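Local coordinates for protein lasso peptide isopeptidase AtxE2 (Asticcacaulis excentricus, PDB 5TXE) that hydrolyses the isopeptide bond of the lasso peptides astexin-2 and astexin-3, opening the knotted substrates and converting them to linear peptides, at residues Trp116-Asn121 and Arg222-Ile227; His468-Glu473 and Arg496-His501. The protein carries 1 engineered substitution. All coordinates share one frame; numbering follows the deposited sequence.

Contact 1: Trp116-Asn121 and Arg222-Ile227; sequences WGYARN and RVLEPI
Y118 and R222 both set CG opposite the carbonyl carbon and beside the backbone N (chi1 -61° and -53°), and the R222 chain then bends twice until the guanidinium stands over the tyrosine ring. The result is a cation-pi pair between two loops of the beta-propeller half of this prolyl oligopeptidase relative, one before strand 133-134, the other before strand 230-235. R222 CZ lies 4.5 Å from the centroid of the Y118 ring, but the two planes are 79° apart, which turns a guanidinium edge to the aromatic face. R222 NE, 3.8 Å above the middle of the Y118 ring, is buried with no hydrogen-bond partner, which the pi cloud probably offsets in part. L224 CD2 meets Y118 CD1 obliquely at 3.8 Å, while the phenol oxygen bonds to E211 O. Without the ring, as with an alanine here, R222 NE would probably lose its aromatic mate, the guanidinium would be freer to turn, and E211 O would be left without the phenol. The same loop meets the bound peptide: N121 ND2 and W116 NE1 bond to its backbone, and the W116 ring, important for activity, stacks on an aromatic side chain.

The backbones meet in a single beta bridge. E225 N donates to G117 O at 2.9 Å, and A119 N reaches V223 O almost straight at 3.0 Å. The A119 methyl faces V223 CG1 and I227 CG1, both on one side. V223 O is gripped twice: a water also donates to it at 2.7 Å and accepts from R120 N at 2.8 Å.

Contact 2: His468-Glu473 and Arg496-His501; sequences HSPRSE and RWNILH
N498 reaches from helix 494-512 toward the loop that carries P470 and R471, and its side chain is a worked example of a light touch between a helix and an irregular loop. The setting is an alpha/beta-hydrolase fold: the loop follows strand 463-467 of the central sheet, and the helix comes before strand 521-525, which leads to the nucleophile position. At the root of the side chain, N498 CB has the carboxylate of E473 at its flank, with E473 OE2 4.4 Å away, a loose approach. CG leaves CB opposite the backbone N (chi1 173°), which extends the amide toward the loop. At the tip, N498 ND2 donates to R471 O at 3.3 Å, but the N-H...O angle is only 130° and the bond is weak. ND2 has a further hydrogen bond just outside the two segments, and the side chain also touches N411. The same nitrogen lies 4.1 Å from P470 CG, where the two side chains run antiparallel, each passing beside the other.

A second touch lies one residue along the helix. S469 OG rests on the aliphatic branch of I499, 3.9 Å from I499 CG1 and 4.0 Å from I499 CD1. That branch has its own neighbour within the helix: I499 CD1 lies over one face of the R496 guanidinium, whose NH2 forms a salt bridge with D528. The loop has ties elsewhere as well. S469 pairs through its backbone with Y438, R471 NE bonds to S475, and S472 OG bonds to E489. Across the contact itself there is no salt bridge and just the one weak hydrogen bond, in a small interface of 205 Å², so the contact is probably a loose one in which no polar bond dominates.

Contact 1 is complete before contact 2 begins along the chain, and the two do not touch: their centres are 33 Å apart and their nearest atoms about 14 Å. One joins propeller loops, the other elements of the hydrolase fold, and both approach the catalytic centre. In contact 1 the side chain of R222 is about 8 Å from that of N562, which binds astexin-3, and the side chain of N121 about 9 Å from that of H638, inferred to belong to the charge relay. In contact 2 the side chain of S469 is about 4 Å from that of Y438, which stabilises the alkoxide intermediate, and about 11 Å from that of A527, the engineered alanine at the nucleophile position.

Contact 1: Trp116-Asn121 and Arg222-Ile227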
loop_
_atom_site.group_PDB
_atom_site.type_symbol
_atom_site.label_atom_id
_atom_site.label_comp_id
_atom_site.label_asym_id
_atom_site.label_seq_id
_atom_site.Cartn_x
_atom_site.Cartn_y
_atom_site.Cartn_z
ATOM N N TRP A 116 2.673 18.472 1.424
ATOM C CA TRP A 116 3.482 19.498 0.782
ATOM C C TRP A 116 2.979 20.888 0.977
ATOM O O TRP A 116 3.321 21.787 0.193
ATOM C CB TRP A 116 3.558 19.247 -0.706
ATOM C CG TRP A 116 3.913 17.811 -1.087
ATOM C CD1 TRP A 116 3.100 16.893 -1.613
ATOM C CD2 TRP A 116 5.212 17.216 -1.024
ATOM N NE1 TRP A 116 3.799 15.726 -1.882
ATOM C CE2 TRP A 116 5.103 15.909 -1.521
ATOM C CE3 TRP A 116 6.447 17.656 -0.568
ATOM C CZ2 TRP A 116 6.200 15.043 -1.584
ATOM C CZ3 TRP A 116 7.520 16.817 -0.637
ATOM C CH2 TRP A 116 7.401 15.518 -1.136
ATOM N N GLY A 117 2.111 21.075 1.959
ATOM C CA GLY A 117 1.446 22.357 2.109
ATOM C C GLY A 117 0.155 22.523 1.341
ATOM O O GLY A 117 -0.515 23.586 1.454
ATOM N N TYR A 118 -0.256 21.478 0.625
ATOM C CA TYR A 118 -1.583 21.428 0.046
ATOM C C TYR A 118 -2.575 20.822 1.043
ATOM O O TYR A 118 -2.273 19.852 1.741
ATOM C CB TYR A 118 -1.600 20.588 -1.243
ATOM C CG TYR A 118 -0.699 21.160 -2.308
ATOM C CD1 TYR A 118 -0.882 22.464 -2.783
ATOM C CD2 TYR A 118 0.345 20.425 -2.820
ATOM C CE1 TYR A 118 -0.069 23.003 -3.745
ATOM C CE2 TYR A 118 1.146 20.954 -3.811
ATOM C CZ TYR A 118 0.949 22.263 -4.257
ATOM O OH TYR A 118 1.759 22.851 -5.224
ATOM N N ALA A 119 -3.786 21.353 1.053
ATOM C CA ALA A 119 -4.842 20.806 1.909
ATOM C C ALA A 119 -5.315 19.403 1.497
ATOM O O ALA A 119 -5.774 18.607 2.327
ATOM C CB ALA A 119 -6.021 21.764 1.956
ATOM N N ARG A 120 -5.154 19.081 0.222
ATOM C CA ARG A 120 -5.481 17.776 -0.263
ATOM C C ARG A 120 -4.605 17.385 -1.441
ATOM O O ARG A 120 -4.777 17.898 -2.487
ATOM C CB ARG A 120 -6.922 17.759 -0.734
ATOM C CG ARG A 120 -7.366 16.357 -1.087
ATOM C CD ARG A 120 -8.856 16.246 -1.140
ATOM N NE ARG A 120 -9.322 16.697 -2.443
ATOM C CZ ARG A 120 -10.605 16.944 -2.712
ATOM N NH1 ARG A 120 -11.539 16.796 -1.760
ATOM N NH2 ARG A 120 -10.956 17.344 -3.931
ATOM N N ASN A 121 -3.660 16.472 -1.255
ATOM C CA ASN A 121 -2.751 16.101 -2.313
ATOM C C ASN A 121 -3.548 15.282 -3.348
ATOM O O ASN A 121 -4.642 14.830 -3.061
ATOM C CB ASN A 121 -1.589 15.291 -1.706
ATOM C CG ASN A 121 -0.369 15.167 -2.633
ATOM O OD1 ASN A 121 -0.132 16.015 -3.502
ATOM N ND2 ASN A 121 0.409 14.082 -2.448
ATOM N N ARG A 222 -4.269 24.513 -6.583
ATOM C CA ARG A 222 -4.767 23.731 -5.459
ATOM C C ARG A 222 -4.967 24.639 -4.252
ATOM O O ARG A 222 -4.349 25.717 -4.143
ATOM C CB ARG A 222 -3.745 22.645 -5.110
ATOM C CG ARG A 222 -3.402 21.839 -6.327
ATOM C CD ARG A 222 -3.356 20.302 -6.363
ATOM N NE ARG A 222 -2.234 19.680 -5.665
ATOM C CZ ARG A 222 -1.667 18.484 -5.935
ATOM N NH1 ARG A 222 -1.976 17.716 -6.989
ATOM N NH2 ARG A 222 -0.700 18.063 -5.126
ATOM N N VAL A 223 -5.776 24.174 -3.324
ATOM C CA VAL A 223 -5.999 24.850 -2.088
ATOM C C VAL A 223 -4.798 24.594 -1.190
ATOM O O VAL A 223 -4.414 23.437 -0.953
ATOM C CB VAL A 223 -7.235 24.269 -1.369
ATOM C CG1 VAL A 223 -7.377 24.855 0.023
ATOM C CG2 VAL A 223 -8.514 24.475 -2.209
ATOM N N LEU A 224 -4.246 25.664 -0.645
ATOM C CA LEU A 224 -3.122 25.597 0.322
ATOM C C LEU A 224 -3.631 25.466 1.756
ATOM O O LEU A 224 -4.617 26.092 2.134
ATOM C CB LEU A 224 -2.300 26.879 0.235
ATOM C CG LEU A 224 -1.739 27.144 -1.172
ATOM C CD1 LEU A 224 -1.071 28.536 -1.249
ATOM C CD2 LEU A 224 -0.757 26.043 -1.576
ATOM N N GLU A 225 -2.904 24.721 2.570
ATOM C CA GLU A 225 -3.010 24.855 4.027
ATOM C C GLU A 225 -2.744 26.314 4.439
ATOM O O GLU A 225 -2.015 26.997 3.747
ATOM C CB GLU A 225 -1.989 23.922 4.662
ATOM C CG GLU A 225 -2.392 22.458 4.604
ATOM C CD GLU A 225 -3.664 22.186 5.403
ATOM O OE1 GLU A 225 -4.101 23.049 6.216
ATOM O OE2 GLU A 225 -4.234 21.094 5.246
ATOM N N PRO A 226 -3.269 26.821 5.559
ATOM C CA PRO A 226 -3.977 26.039 6.580
ATOM C C PRO A 226 -5.456 26.048 6.271
ATOM O O PRO A 226 -6.008 27.087 5.917
ATOM C CB PRO A 226 -3.724 26.855 7.865
ATOM C CG PRO A 226 -3.687 28.287 7.376
ATOM C CD PRO A 226 -3.103 28.243 5.956
ATOM N N ILE A 227 -6.094 24.912 6.415
ATOM C CA ILE A 227 -7.533 24.858 6.337
ATOM C C ILE A 227 -7.976 24.117 7.598
ATOM O O ILE A 227 -7.559 22.993 7.828
ATOM C CB ILE A 227 -8.007 24.003 5.142
ATOM C CG1 ILE A 227 -7.669 24.647 3.812
ATOM C CG2 ILE A 227 -9.506 23.743 5.218
ATOM C CD1 ILE A 227 -8.307 26.000 3.535
HETATM O O HOH W 1 -5.215 20.986 -1.859
#

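Contact 2: His468-Glu473 and Arg496-His501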
loop_
_atom_site.group_PDB
_atom_site.type_symbol
_atom_site.label_atom_id
_atom_site.label_comp_id
_atom_site.label_asym_id
_atom_site.label_seq_id
_atom_site.Cartn_x
_atom_site.Cartn_y
_atom_site.Cartn_z
ATOM N N HIS A 468 11.192 -8.425 -2.288
ATOM C CA HIS A 468 10.967 -7.599 -1.152
ATOM C C HIS A 468 12.167 -6.733 -1.009
ATOM O O HIS A 468 13.214 -7.157 -0.599
ATOM C CB HIS A 468 10.756 -8.396 0.103
ATOM C CG HIS A 468 10.308 -7.548 1.227
ATOM N ND1 HIS A 468 8.965 -7.333 1.492
ATOM C CD2 HIS A 468 11.002 -6.787 2.112
ATOM C CE1 HIS A 468 8.851 -6.487 2.505
ATOM N NE2 HIS A 468 10.071 -6.153 2.913
ATOM N N SER A 469 12.014 -5.491 -1.352
ATOM C CA SER A 469 13.136 -4.608 -1.377
ATOM C C SER A 469 13.869 -4.582 -0.025
ATOM O O SER A 469 13.243 -4.456 1.014
ATOM C CB SER A 469 12.643 -3.204 -1.692
ATOM O OG SER A 469 13.763 -2.471 -2.114
ATOM N N PRO A 470 15.209 -4.616 -0.040
ATOM C CA PRO A 470 15.875 -4.672 1.243
ATOM C C PRO A 470 16.094 -3.312 1.891
ATOM O O PRO A 470 15.955 -2.252 1.247
ATOM C CB PRO A 470 17.227 -5.282 0.870
ATOM C CG PRO A 470 17.512 -4.671 -0.449
ATOM C CD PRO A 470 16.172 -4.697 -1.147
ATOM N N ARG A 471 16.487 -3.373 3.157
ATOM C CA ARG A 471 16.974 -2.214 3.892
ATOM C C ARG A 471 18.162 -1.523 3.225
ATOM O O ARG A 471 19.011 -2.175 2.561
ATOM C CB ARG A 471 17.322 -2.613 5.330
ATOM C CG ARG A 471 16.067 -2.764 6.186
ATOM C CD ARG A 471 16.375 -2.905 7.668
ATOM N NE ARG A 471 17.086 -1.753 8.242
ATOM C CZ ARG A 471 17.644 -1.730 9.454
ATOM N NH1 ARG A 471 17.565 -2.787 10.255
ATOM N NH2 ARG A 471 18.291 -0.648 9.874
ATOM N N SER A 472 18.198 -0.195 3.354
ATOM C CA SER A 472 19.316 0.539 2.795
ATOM C C SER A 472 20.473 0.556 3.813
ATOM O O SER A 472 20.240 0.409 5.002
ATOM C CB SER A 472 18.933 1.972 2.493
ATOM O OG SER A 472 18.629 2.642 3.694
ATOM N N GLU A 473 21.686 0.784 3.330
ATOM C CA GLU A 473 22.857 1.001 4.210
ATOM C C GLU A 473 22.602 2.172 5.168
ATOM O O GLU A 473 22.904 2.095 6.353
ATOM C CB GLU A 473 24.107 1.264 3.362
ATOM C CG GLU A 473 24.456 0.079 2.433
ATOM C CD GLU A 473 25.600 0.322 1.436
ATOM O OE1 GLU A 473 26.712 0.650 1.905
ATOM O OE2 GLU A 473 25.399 0.161 0.188
ATOM N N ARG A 496 19.951 2.979 -4.907
ATOM C CA ARG A 496 19.422 2.375 -6.069
ATOM C C ARG A 496 20.343 1.324 -6.555
ATOM O O ARG A 496 19.890 0.279 -7.063
ATOM C CB ARG A 496 19.254 3.404 -7.185
ATOM C CG ARG A 496 17.989 3.230 -7.954
ATOM C CD ARG A 496 16.953 3.817 -7.031
ATOM N NE ARG A 496 15.819 3.025 -6.916
ATOM C CZ ARG A 496 14.789 3.331 -6.155
ATOM N NH1 ARG A 496 14.773 4.434 -5.444
ATOM N NH2 ARG A 496 13.753 2.529 -6.151
ATOM N N TRP A 497 21.662 1.581 -6.462
ATOM C CA TRP A 497 22.639 0.497 -6.784
ATOM C C TRP A 497 22.522 -0.712 -5.851
ATOM O O TRP A 497 22.657 -1.843 -6.265
ATOM C CB TRP A 497 24.059 1.007 -6.722
ATOM C CG TRP A 497 24.499 1.735 -7.914
ATOM C CD1 TRP A 497 24.782 3.101 -8.034
ATOM C CD2 TRP A 497 24.797 1.148 -9.162
ATOM N NE1 TRP A 497 25.225 3.358 -9.310
ATOM C CE2 TRP A 497 25.238 2.174 -10.016
ATOM C CE3 TRP A 497 24.722 -0.156 -9.648
ATOM C CZ2 TRP A 497 25.590 1.936 -11.315
ATOM C CZ3 TRP A 497 25.084 -0.390 -10.942
ATOM C CH2 TRP A 497 25.510 0.643 -11.767
ATOM N N ASN A 498 22.308 -0.476 -4.569
ATOM C CA ASN A 498 22.125 -1.609 -3.628
ATOM C C ASN A 498 20.907 -2.440 -4.026
ATOM O O ASN A 498 20.897 -3.702 -3.943
ATOM C CB ASN A 498 21.921 -1.065 -2.208
ATOM C CG ASN A 498 21.560 -2.166 -1.176
ATOM O OD1 ASN A 498 22.212 -3.223 -1.090
ATOM N ND2 ASN A 498 20.511 -1.896 -0.375
ATOM N N ILE A 499 19.842 -1.744 -4.424
ATOM C CA ILE A 499 18.675 -2.465 -4.930
ATOM C C ILE A 499 18.979 -3.272 -6.187
ATOM O O ILE A 499 18.628 -4.455 -6.306
ATOM C CB ILE A 499 17.474 -1.513 -5.119
ATOM C CG1 ILE A 499 17.014 -1.068 -3.745
ATOM C CG2 ILE A 499 16.326 -2.245 -5.824
ATOM C CD1 ILE A 499 16.215 0.201 -3.760
ATOM N N LEU A 500 19.611 -2.633 -7.145
ATOM C CA LEU A 500 19.872 -3.323 -8.410
ATOM C C LEU A 500 20.814 -4.516 -8.197
ATOM O O LEU A 500 20.603 -5.612 -8.760
ATOM C CB LEU A 500 20.476 -2.379 -9.398
ATOM C CG LEU A 500 20.883 -2.989 -10.726
ATOM C CD1 LEU A 500 19.723 -3.568 -11.472
ATOM C CD2 LEU A 500 21.526 -1.944 -11.587
ATOM N N HIS A 501 21.834 -4.311 -7.366
ATOM C CA HIS A 501 22.774 -5.402 -7.077
ATOM C C HIS A 501 22.086 -6.509 -6.361
ATOM O O HIS A 501 22.397 -7.676 -6.587
ATOM C CB HIS A 501 23.927 -4.913 -6.226
ATOM C CG HIS A 501 24.928 -4.055 -6.938
ATOM N ND1 HIS A 501 25.342 -4.279 -8.236
ATOM C CD2 HIS A 501 25.643 -2.998 -6.498
ATOM C CE1 HIS A 501 26.255 -3.387 -8.570
ATOM N NE2 HIS A 501 26.451 -2.595 -7.535
#